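Local coordinates for DNA mismatch repair protein MutS (Thermus aquaticus, PDB 1EWQ) that binds mismatched DNA and has a weak ATPase activity, probably carrying out the recognition step of mismatch repair, at residues C[449-454]-C[473-478]; C[435-440]-C[454-459]. All coordinates share one frame; numbering follows the deposited sequence.

How the contacts relate
Coming from the N terminus, the chain leaves helix 406-433, makes the turn at 435-438 and enters strand 439-443, which pairs with strand 449-453. Contact 2 closes the first loop, bringing the turn against the 3-10 segment 454-459. Contact 1 closes the second, pairing strand 449-453 with 473-477 after the chain has passed through the outer strand 465-469. The two contacts cross, since their segments alternate along the chain, and they share R454. Both reach one four-stranded antiparallel sheet, contact 1 pairing its two central strands and contact 2 packing the turn before strand 439-443 on the 3-10 segment after strand 449-453. E451 N lies 2.6 Å from K439 O, a probable hydrogen bond, and Y457 packs against R473.

Contact 1 (C[449-454]-C[473-478]). With nucleotides of chain A.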
loop_
_atom_site.group_PDB
_atom_site.type_symbol
_atom_site.label_atom_id
_atom_site.label_comp_id
_atom_site.label_asym_id
_atom_site.label_seq_id
_atom_site.Cartn_x
_atom_site.Cartn_y
_atom_site.Cartn_z
ATOM N N TYR C 449 8.064 48.493 23.501
ATOM C CA TYR C 449 7.619 49.801 23.024
ATOM C C TYR C 449 6.412 50.360 23.765
ATOM O O TYR C 449 5.741 49.653 24.515
ATOM C CB TYR C 449 7.273 49.706 21.529
ATOM C CG TYR C 449 6.180 48.697 21.235
ATOM C CD1 TYR C 449 4.848 48.938 21.611
ATOM C CD2 TYR C 449 6.479 47.478 20.630
ATOM C CE1 TYR C 449 3.843 47.986 21.392
ATOM C CE2 TYR C 449 5.486 46.516 20.411
ATOM C CZ TYR C 449 4.173 46.774 20.795
ATOM O OH TYR C 449 3.209 45.809 20.599
ATOM N N LEU C 450 6.152 51.644 23.527
ATOM C CA LEU C 450 5.015 52.360 24.102
ATOM C C LEU C 450 4.062 52.519 22.924
ATOM O O LEU C 450 4.485 52.905 21.830
ATOM C CB LEU C 450 5.451 53.738 24.608
ATOM C CG LEU C 450 6.404 53.745 25.801
ATOM C CD1 LEU C 450 7.237 55.014 25.788
ATOM C CD2 LEU C 450 5.598 53.619 27.091
ATOM N N GLU C 451 2.786 52.228 23.143
ATOM C CA GLU C 451 1.800 52.299 22.073
ATOM C C GLU C 451 0.654 53.258 22.397
ATOM O O GLU C 451 0.044 53.176 23.462
ATOM C CB GLU C 451 1.244 50.894 21.803
ATOM C CG GLU C 451 0.287 50.790 20.624
ATOM C CD GLU C 451 -0.341 49.406 20.507
ATOM O OE1 GLU C 451 -1.342 49.137 21.215
ATOM O OE2 GLU C 451 0.173 48.579 19.721
ATOM N N VAL C 452 0.381 54.166 21.466
ATOM C CA VAL C 452 -0.693 55.150 21.602
ATOM C C VAL C 452 -1.549 55.090 20.342
ATOM O O VAL C 452 -1.030 54.923 19.238
ATOM C CB VAL C 452 -0.133 56.590 21.750
ATOM C CG1 VAL C 452 -1.274 57.600 21.729
ATOM C CG2 VAL C 452 0.652 56.726 23.056
ATOM N N THR C 453 -2.859 55.221 20.510
ATOM C CA THR C 453 -3.794 55.202 19.384
ATOM C C THR C 453 -3.935 56.593 18.753
ATOM O O THR C 453 -3.659 57.611 19.395
ATOM C CB THR C 453 -5.189 54.752 19.830
ATOM O OG1 THR C 453 -5.692 55.676 20.806
ATOM C CG2 THR C 453 -5.128 53.356 20.430
ATOM N N ARG C 454 -4.389 56.609 17.501
ATOM C CA ARG C 454 -4.581 57.827 16.724
ATOM C C ARG C 454 -5.200 59.009 17.468
ATOM O O ARG C 454 -4.686 60.120 17.384
ATOM C CB ARG C 454 -5.413 57.522 15.468
ATOM C CG ARG C 454 -5.571 58.713 14.515
ATOM C CD ARG C 454 -6.301 58.311 13.243
ATOM N NE ARG C 454 -5.489 57.440 12.393
ATOM C CZ ARG C 454 -4.391 57.829 11.750
ATOM N NH1 ARG C 454 -3.961 59.079 11.852
ATOM N NH2 ARG C 454 -3.721 56.962 11.005
ATOM N N ARG C 473 -2.308 53.196 14.951
ATOM C CA ARG C 473 -1.555 53.171 16.190
ATOM C C ARG C 473 -0.131 53.515 15.841
ATOM O O ARG C 473 0.301 53.329 14.703
ATOM C CB ARG C 473 -1.613 51.791 16.848
ATOM C CG ARG C 473 -2.964 51.459 17.472
ATOM C CD ARG C 473 -3.001 50.018 17.912
ATOM N NE ARG C 473 -2.850 49.115 16.775
ATOM C CZ ARG C 473 -2.562 47.820 16.879
ATOM N NH1 ARG C 473 -2.384 47.264 18.077
ATOM N NH2 ARG C 473 -2.454 47.078 15.781
ATOM N N GLN C 474 0.591 54.031 16.822
ATOM C CA GLN C 474 1.982 54.401 16.636
ATOM C C GLN C 474 2.742 53.953 17.869
ATOM O O GLN C 474 2.250 54.078 18.997
ATOM C CB GLN C 474 2.114 55.915 16.456
ATOM C CG GLN C 474 3.549 56.427 16.367
ATOM C CD GLN C 474 4.297 55.942 15.130
ATOM O OE1 GLN C 474 3.780 56.001 14.010
ATOM N NE2 GLN C 474 5.529 55.478 15.328
ATOM N N ARG C 475 3.937 53.420 17.648
ATOM C CA ARG C 475 4.760 52.957 18.743
ATOM C C ARG C 475 6.046 53.767 18.847
ATOM O O ARG C 475 6.647 54.158 17.838
ATOM C CB ARG C 475 5.036 51.460 18.573
ATOM C CG ARG C 475 3.751 50.650 18.652
ATOM C CD ARG C 475 3.891 49.235 18.127
ATOM N NE ARG C 475 2.628 48.517 18.273
ATOM C CZ ARG C 475 2.353 47.347 17.702
ATOM N NH1 ARG C 475 3.253 46.747 16.938
ATOM N NH2 ARG C 475 1.166 46.781 17.894
ATOM N N TYR C 476 6.449 54.031 20.085
ATOM C CA TYR C 476 7.636 54.823 20.348
ATOM C C TYR C 476 8.582 54.151 21.323
ATOM O O TYR C 476 8.347 53.038 21.794
ATOM C CB TYR C 476 7.256 56.188 20.928
ATOM C CG TYR C 476 6.101 56.874 20.236
ATOM C CD1 TYR C 476 4.786 56.478 20.484
ATOM C CD2 TYR C 476 6.320 57.934 19.353
ATOM C CE1 TYR C 476 3.714 57.117 19.875
ATOM C CE2 TYR C 476 5.253 58.587 18.736
ATOM C CZ TYR C 476 3.952 58.171 19.003
ATOM O OH TYR C 476 2.886 58.797 18.400
ATOM N N THR C 477 9.648 54.872 21.637
ATOM C CA THR C 477 10.660 54.383 22.545
ATOM C C THR C 477 11.184 55.505 23.422
ATOM O O THR C 477 11.194 56.670 23.022
ATOM C CB THR C 477 11.834 53.768 21.749
ATOM O OG1 THR C 477 11.514 52.419 21.399
ATOM C CG2 THR C 477 13.110 53.805 22.542
ATOM N N LEU C 478 11.586 55.145 24.631
ATOM C CA LEU C 478 12.176 56.085 25.565
ATOM C C LEU C 478 13.574 55.516 25.805
ATOM O O LEU C 478 13.783 54.306 25.702
ATOM C CB LEU C 478 11.390 56.137 26.884
ATOM C CG LEU C 478 10.038 56.861 26.920
ATOM C CD1 LEU C 478 9.542 56.916 28.354
ATOM C CD2 LEU C 478 10.176 58.277 26.378
ATOM P P DT A 19 1.768 43.911 15.564
ATOM O OP1 DT A 19 2.948 44.798 15.333
ATOM O OP2 DT A 19 1.139 43.832 16.909
ATOM O "O5'" DT A 19 0.653 44.356 14.536
ATOM C "C5'" DT A 19 -0.022 43.382 13.777
ATOM C "C4'" DT A 19 -0.485 43.978 12.475
ATOM O "O4'" DT A 19 -1.170 42.932 11.763
ATOM C "C3'" DT A 19 -1.500 45.097 12.662
ATOM O "O3'" DT A 19 -1.360 46.064 11.622
ATOM C "C2'" DT A 19 -2.833 44.376 12.644
ATOM C "C1'" DT A 19 -2.573 43.115 11.826
ATOM N N1 DT A 19 -3.127 41.893 12.430
ATOM C C2 DT A 19 -3.732 40.985 11.602
ATOM O O2 DT A 19 -3.842 41.162 10.396
ATOM N N3 DT A 19 -4.202 39.860 12.233
ATOM C C4 DT A 19 -4.130 39.568 13.581
ATOM O O4 DT A 19 -4.598 38.516 14.005
ATOM C C5 DT A 19 -3.483 40.576 14.396
ATOM C C7 DT A 19 -3.348 40.349 15.869
ATOM C C6 DT A 19 -3.026 41.672 13.786
ATOM P P DC A 20 -2.243 47.410 11.654
ATOM O OP1 DC A 20 -1.484 48.422 10.867
ATOM O OP2 DC A 20 -2.658 47.719 13.046
ATOM O "O5'" DC A 20 -3.534 47.003 10.822
ATOM C "C5'" DC A 20 -3.392 46.476 9.507
ATOM C "C4'" DC A 20 -4.730 46.020 8.983
ATOM O "O4'" DC A 20 -5.085 44.721 9.523
ATOM C "C3'" DC A 20 -5.881 46.965 9.329
ATOM O "O3'" DC A 20 -6.666 47.202 8.173
ATOM C "C2'" DC A 20 -6.692 46.197 10.359
ATOM C "C1'" DC A 20 -6.434 44.752 9.964
ATOM N N1 DC A 20 -6.575 43.776 11.057
ATOM C C2 DC A 20 -7.098 42.504 10.764
ATOM O O2 DC A 20 -7.420 42.244 9.593
ATOM N N3 DC A 20 -7.233 41.597 11.763
ATOM C C4 DC A 20 -6.867 41.918 13.008
ATOM N N4 DC A 20 -7.021 40.994 13.968
ATOM C C5 DC A 20 -6.330 43.200 13.330
ATOM C C6 DC A 20 -6.207 44.090 12.335
HETATM O O HOH W 1 -2.790 47.105 20.969
#
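E451 swings CG to the far side from its backbone N (chi1 -175°) and stays extended, which lays its carboxylate alongside R475, whose own chain runs straight from CG to NE. The two groups lie nearly coplanar and, in a salt bridge, R475 grips side-on, NE and NH2 both donating to E451 OE2, at 2.9 and 2.7 Å, the NE bond using the anti lone pair and the NH2 bond arriving nearly along the C-O axis. Y449 covers the arginine from one side, its ring plane 12° from the guanidinium. R475 CD sits over the ring centre in a CH-pi contact, 3.5 Å from the Y449 centroid, while Y449 OH lies over the guanidinium.

Strands 449-453 and 473-477 are the central pair of a four-stranded antiparallel sheet in the DNA-binding tip of MutS. L450-Y476 and V452-Q474 are hydrogen-bonded pairs; E451-R475 and T453-R473 are non-hydrogen-bonded pairs whose side chains share the DNA-facing side. There R475 NH1 and NH2 donate to OP1 and OP2 of DT19 of chain A, the NH2 bond measuring 3.1 Å. Were R475 replaced by an alanine, the DT19 phosphate would probably lose two donors and E451 OE2 its paired grip. R473 takes the next phosphate, with NH2 2.8 Å from OP2 of DC20 of chain A. R473 pairs with E451 through charge alone, a salt bridge: NH1 is 3.3 Å from E451 OE2, which stands well out of the guanidinium plane. A water donates to E451 OE1 and accepts a weak bond from R473 NH1. On the other face, L450 CD1 meets L478 CG at 3.5 Å beside helix 406-433, and V452 CB approaches the edge of the Y476 ring.

Contact 2 (C[435-440]-C[454-459]); sequences IPTLKV and RPYYER
Y456 reaches from the 3-10 segment 454-459 across to I435, P436 and T437, which lie in the type I beta turn 435-438 that leads from helix 406-433 into strand 439-443. The turn is closed by L438 N donating to I435 O. No hydrogen bond joins the two segments; the tyrosine side chain makes most of the contact.

Its CB points toward the turn and meets two carbons of I435, with CG2 3.7 Å from Y456 CB and CD1 a little farther. At the root of the ring, Y456 CG comes to 3.4 Å from I435 CG2, the closest approach of the contact. I435 CG2 stands over one face, shifted toward the rim, in a CH-pi contact 24° off the ring normal. That methyl is anti to the isoleucine's backbone N while CG1 lies beside the N (chi1 -50°), a setting that presents CG2 to the ring and leaves CG1 to touch CD2. The isoleucine and tyrosine run antiparallel, each passing the other. Farther out the ring meets the turn itself: Y456 CE1 has T437 OG1 at 3.9 Å, and Y456 CE2 has P436 CD at 4.2 Å, both set obliquely to the ring. The proline and threonine lie roughly perpendicular to the tyrosine side chain.

Beyond Y456, the tip of the isoleucine reaches the end of the 3-10 segment, I435 CD1 lying 4.1 Å from R459 CB. I435 also packs on V452 of strand 449-453, joining this surface patch to the sheet. The tyrosine ends at its hydroxyl, where Y456 OH rests 3.8 Å from P436 CG.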
loop_
_atom_site.group_PDB
_atom_site.type_symbol
_atom_site.label_atom_id
_atom_site.label_comp_id
_atom_site.label_asym_id
_atom_site.label_seq_id
_atom_site.Cartn_x
_atom_site.Cartn_y
_atom_site.Cartn_z
ATOM N N ILE C 435 -2.862 59.569 28.850
ATOM C CA ILE C 435 -3.465 58.753 27.806
ATOM C C ILE C 435 -3.829 57.402 28.430
ATOM O O ILE C 435 -3.000 56.499 28.524
ATOM C CB ILE C 435 -2.482 58.552 26.642
ATOM C CG1 ILE C 435 -1.920 59.909 26.207
ATOM C CG2 ILE C 435 -3.189 57.881 25.473
ATOM C CD1 ILE C 435 -0.876 59.826 25.112
ATOM N N PRO C 436 -5.089 57.250 28.863
ATOM C CA PRO C 436 -5.573 56.017 29.493
ATOM C C PRO C 436 -5.292 54.705 28.765
ATOM O O PRO C 436 -4.915 53.722 29.398
ATOM C CB PRO C 436 -7.069 56.287 29.672
ATOM C CG PRO C 436 -7.381 57.193 28.523
ATOM C CD PRO C 436 -6.216 58.151 28.569
ATOM N N THR C 437 -5.466 54.682 27.446
ATOM C CA THR C 437 -5.232 53.456 26.690
ATOM C C THR C 437 -3.784 53.213 26.260
ATOM O O THR C 437 -3.514 52.299 25.483
ATOM C CB THR C 437 -6.125 53.404 25.440
ATOM O OG1 THR C 437 -5.958 54.607 24.680
ATOM C CG2 THR C 437 -7.585 53.247 25.839
ATOM N N LEU C 438 -2.849 54.023 26.753
ATOM C CA LEU C 438 -1.440 53.837 26.398
ATOM C C LEU C 438 -1.019 52.437 26.829
ATOM O O LEU C 438 -1.490 51.918 27.839
ATOM C CB LEU C 438 -0.560 54.883 27.092
ATOM C CG LEU C 438 0.959 54.805 26.883
ATOM C CD1 LEU C 438 1.582 56.149 27.201
ATOM C CD2 LEU C 438 1.568 53.705 27.757
ATOM N N LYS C 439 -0.134 51.823 26.059
ATOM C CA LYS C 439 0.312 50.484 26.392
ATOM C C LYS C 439 1.775 50.217 26.132
ATOM O O LYS C 439 2.391 50.841 25.276
ATOM C CB LYS C 439 -0.531 49.443 25.634
ATOM C CG LYS C 439 -1.868 49.145 26.306
ATOM C CD LYS C 439 -2.646 48.035 25.603
ATOM C CE LYS C 439 -3.116 48.465 24.225
ATOM N NZ LYS C 439 -3.978 47.427 23.578
ATOM N N VAL C 440 2.328 49.294 26.910
ATOM C CA VAL C 440 3.702 48.856 26.734
ATOM C C VAL C 440 3.544 47.465 26.129
ATOM O O VAL C 440 3.004 46.562 26.766
ATOM C CB VAL C 440 4.462 48.737 28.072
ATOM C CG1 VAL C 440 5.732 47.907 27.868
ATOM C CG2 VAL C 440 4.821 50.128 28.592
ATOM N N ARG C 454 -4.389 56.609 17.501
ATOM C CA ARG C 454 -4.581 57.827 16.724
ATOM C C ARG C 454 -5.200 59.009 17.468
ATOM O O ARG C 454 -4.686 60.120 17.384
ATOM C CB ARG C 454 -5.413 57.522 15.468
ATOM C CG ARG C 454 -5.571 58.713 14.515
ATOM C CD ARG C 454 -6.301 58.311 13.243
ATOM N NE ARG C 454 -5.489 57.440 12.393
ATOM C CZ ARG C 454 -4.391 57.829 11.750
ATOM N NH1 ARG C 454 -3.961 59.079 11.852
ATOM N NH2 ARG C 454 -3.721 56.962 11.005
ATOM N N PRO C 455 -6.300 58.787 18.213
ATOM C CA PRO C 455 -6.939 59.883 18.947
ATOM C C PRO C 455 -6.030 60.627 19.929
ATOM O O PRO C 455 -6.377 61.718 20.398
ATOM C CB PRO C 455 -8.112 59.193 19.649
ATOM C CG PRO C 455 -8.464 58.095 18.700
ATOM C CD PRO C 455 -7.097 57.554 18.337
ATOM N N TYR C 456 -4.877 60.056 20.256
ATOM C CA TYR C 456 -3.980 60.739 21.177
ATOM C C TYR C 456 -2.634 61.117 20.570
ATOM O O TYR C 456 -1.730 61.509 21.300
ATOM C CB TYR C 456 -3.746 59.898 22.436
ATOM C CG TYR C 456 -5.006 59.599 23.218
ATOM C CD1 TYR C 456 -5.799 58.495 22.906
ATOM C CD2 TYR C 456 -5.420 60.436 24.256
ATOM C CE1 TYR C 456 -6.973 58.235 23.608
ATOM C CE2 TYR C 456 -6.595 60.185 24.966
ATOM C CZ TYR C 456 -7.366 59.089 24.637
ATOM O OH TYR C 456 -8.545 58.855 25.314
ATOM N N TYR C 457 -2.495 61.011 19.249
ATOM C CA TYR C 457 -1.232 61.362 18.598
ATOM C C TYR C 457 -0.685 62.758 18.947
ATOM O O TYR C 457 0.512 62.909 19.141
ATOM C CB TYR C 457 -1.350 61.253 17.068
ATOM C CG TYR C 457 -1.365 59.835 16.520
ATOM C CD1 TYR C 457 -1.329 58.728 17.372
ATOM C CD2 TYR C 457 -1.435 59.608 15.147
ATOM C CE1 TYR C 457 -1.367 57.423 16.866
ATOM C CE2 TYR C 457 -1.469 58.312 14.625
ATOM C CZ TYR C 457 -1.438 57.224 15.487
ATOM O OH TYR C 457 -1.498 55.949 14.976
ATOM N N GLU C 458 -1.547 63.770 19.024
ATOM C CA GLU C 458 -1.094 65.134 19.335
ATOM C C GLU C 458 -0.875 65.280 20.840
ATOM O O GLU C 458 -0.551 66.357 21.337
ATOM C CB GLU C 458 -2.136 66.175 18.875
ATOM C CG GLU C 458 -2.813 65.882 17.536
ATOM C CD GLU C 458 -3.698 67.030 17.057
ATOM O OE1 GLU C 458 -4.618 66.796 16.255
ATOM O OE2 GLU C 458 -3.466 68.178 17.472
ATOM N N ARG C 459 -1.045 64.174 21.550
ATOM C CA ARG C 459 -0.913 64.137 22.998
ATOM C C ARG C 459 0.416 63.480 23.433
ATOM O O ARG C 459 0.774 63.481 24.613
ATOM C CB ARG C 459 -2.114 63.361 23.541
ATOM C CG ARG C 459 -2.812 63.970 24.721
ATOM C CD ARG C 459 -3.253 65.418 24.524
ATOM N NE ARG C 459 -3.319 66.035 25.845
ATOM C CZ ARG C 459 -3.402 67.336 26.087
ATOM N NH1 ARG C 459 -3.444 68.212 25.094
ATOM N NH2 ARG C 459 -3.401 67.765 27.343
#